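Side-chain contact in probable E3 ubiquitin-protein ligase HERC1 (Homo sapiens, PDB 4QT6), which probably acts as an E3 ubiquitin-protein ligase, its SPRY domain being a beta-sandwich of a kind that often mediates protein-protein recognition: residues D74-R79 and R113-G118. Sequence-based numbering, arbitrary orientation.
Sequences DMWLYR and RTISFG. With ARF (formamide), chain C; ARF (formamide), chain B.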
ATOM      1  N   ASP A  74      12.389  -1.449   1.651  1.00 20.49           N
ATOM      2  CA  ASP A  74      11.914  -0.097   1.970  1.00 20.78           C
ATOM      3  C   ASP A  74      10.418  -0.090   2.236  1.00 19.06           C
ATOM      4  O   ASP A  74       9.929   0.805   2.948  1.00 19.31           O
ATOM      5  CB  ASP A  74      12.235   0.883   0.843  1.00 21.71           C
ATOM      6  CG  ASP A  74      13.696   1.250   0.790  1.00 24.80           C
ATOM      7  OD1 ASP A  74      14.377   1.201   1.847  1.00 27.36           O
ATOM      8  OD2 ASP A  74      14.144   1.611  -0.314  1.00 28.77           O
HETATM    9  N   MSE A  75       9.722  -1.073   1.684  1.00 18.11           N
HETATM   10  CA  MSE A  75       8.257  -1.167   1.748  1.00 17.90           C
HETATM   11  C   MSE A  75       7.817  -2.482   2.339  1.00 18.18           C
HETATM   12  O   MSE A  75       8.539  -3.494   2.310  1.00 17.92           O
HETATM   13  CB  MSE A  75       7.626  -0.995   0.364  1.00 18.82           C
HETATM   14  CG  MSE A  75       8.199   0.219  -0.357  1.00 19.06           C
HETATM   15 SE   MSE A  75       7.250   0.443  -2.083  1.00 22.99          SE
HETATM   16  CE  MSE A  75       7.576   2.363  -2.249  1.00 22.07           C
ATOM     17  N   TRP A  76       6.623  -2.473   2.877  1.00 17.34           N
ATOM     18  CA  TRP A  76       5.924  -3.657   3.349  1.00 18.11           C
ATOM     19  C   TRP A  76       4.629  -3.688   2.555  1.00 18.70           C
ATOM     20  O   TRP A  76       3.788  -2.778   2.680  1.00 17.98           O
ATOM     21  CB  TRP A  76       5.604  -3.540   4.842  1.00 17.64           C
ATOM     22  CG  TRP A  76       6.736  -3.782   5.809  1.00 18.22           C
ATOM     23  CD1 TRP A  76       6.928  -4.917   6.552  1.00 19.34           C
ATOM     24  CD2 TRP A  76       7.778  -2.879   6.189  1.00 18.64           C
ATOM     25  NE1 TRP A  76       8.033  -4.787   7.327  1.00 19.62           N
ATOM     26  CE2 TRP A  76       8.573  -3.546   7.156  1.00 19.04           C
ATOM     27  CE3 TRP A  76       8.151  -1.593   5.790  1.00 18.99           C
ATOM     28  CZ2 TRP A  76       9.692  -2.956   7.725  1.00 19.57           C
ATOM     29  CZ3 TRP A  76       9.265  -1.008   6.374  1.00 19.58           C
ATOM     30  CH2 TRP A  76      10.013  -1.688   7.343  1.00 19.55           C
ATOM     31  N   LEU A  77       4.455  -4.695   1.708  1.00 18.13           N
ATOM     32  CA  LEU A  77       3.441  -4.628   0.667  1.00 18.01           C
ATOM     33  C   LEU A  77       2.518  -5.823   0.645  1.00 18.67           C
ATOM     34  O   LEU A  77       2.908  -6.952   0.971  1.00 19.80           O
ATOM     35  CB  LEU A  77       4.094  -4.479  -0.698  1.00 18.83           C
ATOM     36  CG  LEU A  77       4.896  -3.215  -0.920  1.00 18.61           C
ATOM     37  CD1 LEU A  77       5.680  -3.294  -2.225  1.00 19.12           C
ATOM     38  CD2 LEU A  77       3.992  -1.986  -0.901  1.00 18.84           C
ATOM     39  N   TYR A  78       1.302  -5.569   0.185  1.00 18.11           N
ATOM     40  CA  TYR A  78       0.211  -6.533   0.106  1.00 19.13           C
ATOM     41  C   TYR A  78      -0.350  -6.430  -1.319  1.00 20.61           C
ATOM     42  O   TYR A  78      -0.794  -5.367  -1.783  1.00 20.48           O
ATOM     43  CB  TYR A  78      -0.812  -6.214   1.223  1.00 18.20           C
ATOM     44  CG  TYR A  78      -2.119  -6.955   1.289  1.00 18.97           C
ATOM     45  CD1 TYR A  78      -2.219  -8.280   0.887  1.00 19.36           C
ATOM     46  CD2 TYR A  78      -3.245  -6.358   1.873  1.00 19.30           C
ATOM     47  CE1 TYR A  78      -3.436  -8.950   0.968  1.00 20.89           C
ATOM     48  CE2 TYR A  78      -4.455  -7.028   1.970  1.00 21.12           C
ATOM     49  CZ  TYR A  78      -4.537  -8.335   1.530  1.00 21.08           C
ATOM     50  OH  TYR A  78      -5.760  -8.985   1.625  1.00 21.98           O
ATOM     51  N   ARG A  79      -0.277  -7.553  -2.029  1.00 21.54           N
ATOM     52  CA  ARG A  79      -0.521  -7.603  -3.477  1.00 21.55           C
ATOM     53  C   ARG A  79      -1.964  -7.984  -3.833  1.00 21.88           C
ATOM     54  O   ARG A  79      -2.474  -9.039  -3.395  1.00 21.93           O
ATOM     55  CB  ARG A  79       0.475  -8.600  -4.084  1.00 22.32           C
ATOM     56  CG  ARG A  79       0.402  -8.799  -5.580  1.00 22.33           C
ATOM     57  CD  ARG A  79       1.521  -9.736  -6.012  1.00 23.98           C
ATOM     58  NE  ARG A  79       1.388 -10.190  -7.392  1.00 24.95           N
ATOM     59  CZ  ARG A  79       1.911 -11.322  -7.870  1.00 27.05           C
ATOM     60  NH1 ARG A  79       2.608 -12.145  -7.074  1.00 27.59           N
ATOM     61  NH2 ARG A  79       1.727 -11.635  -9.149  1.00 27.39           N
ATOM     62  N   ARG A 113       5.224  -2.947  16.682  1.00 24.80           N
ATOM     63  CA  ARG A 113       6.038  -3.186  15.466  1.00 25.39           C
ATOM     64  C   ARG A 113       5.374  -4.222  14.557  1.00 25.17           C
ATOM     65  O   ARG A 113       5.995  -5.195  14.083  1.00 24.93           O
ATOM     66  CB  ARG A 113       7.505  -3.525  15.821  1.00 27.09           C
ATOM     67  CG  ARG A 113       8.165  -2.473  16.708  1.00 28.90           C
ATOM     68  CD  ARG A 113       9.639  -2.754  17.028  1.00 30.06           C
ATOM     69  N   THR A 114       4.090  -4.004  14.293  1.00 22.78           N
ATOM     70  CA  THR A 114       3.312  -4.917  13.490  1.00 22.77           C
ATOM     71  C   THR A 114       2.476  -4.135  12.489  1.00 22.06           C
ATOM     72  O   THR A 114       2.184  -2.949  12.685  1.00 22.32           O
ATOM     73  CB  THR A 114       2.358  -5.820  14.300  1.00 23.47           C
ATOM     74  OG1 THR A 114       1.309  -5.036  14.920  1.00 23.50           O
ATOM     75  CG2 THR A 114       3.162  -6.630  15.331  1.00 23.46           C
ATOM     76  N   ILE A 115       2.183  -4.828  11.396  1.00 21.24           N
ATOM     77  CA  ILE A 115       1.240  -4.370  10.377  1.00 20.77           C
ATOM     78  C   ILE A 115       0.186  -5.430  10.152  1.00 21.04           C
ATOM     79  O   ILE A 115       0.508  -6.635   9.995  1.00 21.84           O
ATOM     80  CB  ILE A 115       1.966  -4.103   9.040  1.00 20.18           C
ATOM     81  CG1 ILE A 115       2.933  -2.929   9.194  1.00 20.43           C
ATOM     82  CG2 ILE A 115       0.947  -3.860   7.931  1.00 20.04           C
ATOM     83  CD1 ILE A 115       4.019  -2.908   8.143  1.00 20.51           C
ATOM     84  N   SER A 116      -1.085  -5.024  10.146  1.00 20.91           N
ATOM     85  CA  SER A 116      -2.178  -5.949   9.882  1.00 21.07           C
ATOM     86  C   SER A 116      -3.058  -5.380   8.776  1.00 22.21           C
ATOM     87  O   SER A 116      -3.091  -4.166   8.601  1.00 20.63           O
ATOM     88  CB  SER A 116      -3.000  -6.183  11.157  1.00 22.91           C
ATOM     89  OG  SER A 116      -2.173  -6.543  12.253  1.00 24.07           O
ATOM     90  N   PHE A 117      -3.715  -6.261   8.033  1.00 20.69           N
ATOM     91  CA  PHE A 117      -4.603  -5.889   6.934  1.00 21.34           C
ATOM     92  C   PHE A 117      -5.933  -6.631   7.017  1.00 24.47           C
ATOM     93  O   PHE A 117      -5.955  -7.850   7.207  1.00 23.38           O
ATOM     94  CB  PHE A 117      -3.988  -6.260   5.578  1.00 20.64           C
ATOM     95  CG  PHE A 117      -2.726  -5.516   5.233  1.00 19.44           C
ATOM     96  CD1 PHE A 117      -2.732  -4.148   4.987  1.00 19.34           C
ATOM     97  CD2 PHE A 117      -1.522  -6.199   5.105  1.00 19.63           C
ATOM     98  CE1 PHE A 117      -1.551  -3.481   4.662  1.00 19.03           C
ATOM     99  CE2 PHE A 117      -0.363  -5.548   4.773  1.00 19.64           C
ATOM    100  CZ  PHE A 117      -0.373  -4.175   4.538  1.00 19.31           C
ATOM    101  N   GLY A 118      -7.030  -5.908   6.834  1.00 22.91           N
ATOM    102  CA  GLY A 118      -8.348  -6.495   6.743  1.00 24.32           C
ATOM    103  C   GLY A 118      -8.966  -6.124   5.421  1.00 25.48           C
ATOM    104  O   GLY A 118      -8.704  -5.047   4.889  1.00 25.55           O
TER
HETATM  105  N   ARF C2202      -6.641  -9.406   4.353  0.50 24.39           N
HETATM  106  C   ARF C2202      -7.149 -10.519   4.895  0.50 25.80           C
HETATM  107  O   ARF C2202      -7.226 -11.538   4.220  0.50 25.66           O
HETATM  108  N   ARF B2201      -1.515  -9.691 -12.454  1.00 29.08           N
HETATM  109  C   ARF B2201      -0.541 -10.379 -11.862  1.00 29.52           C
HETATM  110  O   ARF B2201       0.088  -9.901 -10.931  1.00 27.79           O
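Y78 and F117 come from facing strands, and their side chains run antiparallel, alongside each other. The CB of Y78 sits over the face of the F117 ring as a CH-pi contact, with F117 CE2 3.6 Å from Y78 CB. CG of Y78 is nearest to F117 CD2, at 3.9 Å. Further out, CD2 of Y78 stands above the F117 face, offset toward the rim, and is 3.5 Å from F117 CG. CE2 of Y78 then meets F117 CB, near the root of the other side chain. The two rings form an offset stack, with centroids 4.8 Å apart and planes at 29°. With chi1 at 173°, CG of Y78 lies opposite the backbone N, and the ring is laid along F117 rather than thrust straight at its strand. The hydroxyl at the tip binds S96 O. It also accepts a nearly straight hydrogen bond from a formamide, whose N is 2.9 Å from Y78 OH. The same N makes a weak bond to F117 O, a loose link to the facing strand, and the formamide also bonds S96 N. A leucine in place of Y78 would probably lose the ring stack and leave S96 O and the formamide without their hydroxyl partner.

W76 and I115 make the neighbouring pair. The I115 side chain meets W76 at about a right angle. Its CD1 lies over the five-membered ring, 3.7 Å from W76 CG, in a second CH-pi contact. F128 adds an edge-to-face contact to W76.

No hydrogen bond joins 74-79 directly to 113-118. Alternate residues of strands 75-79 and 114-119 point inward, and W76, Y78, I115 and F117 are all buried. This is face-to-face packing of two antiparallel sheets, part of the hydrophobic core of the SPRY beta-sandwich.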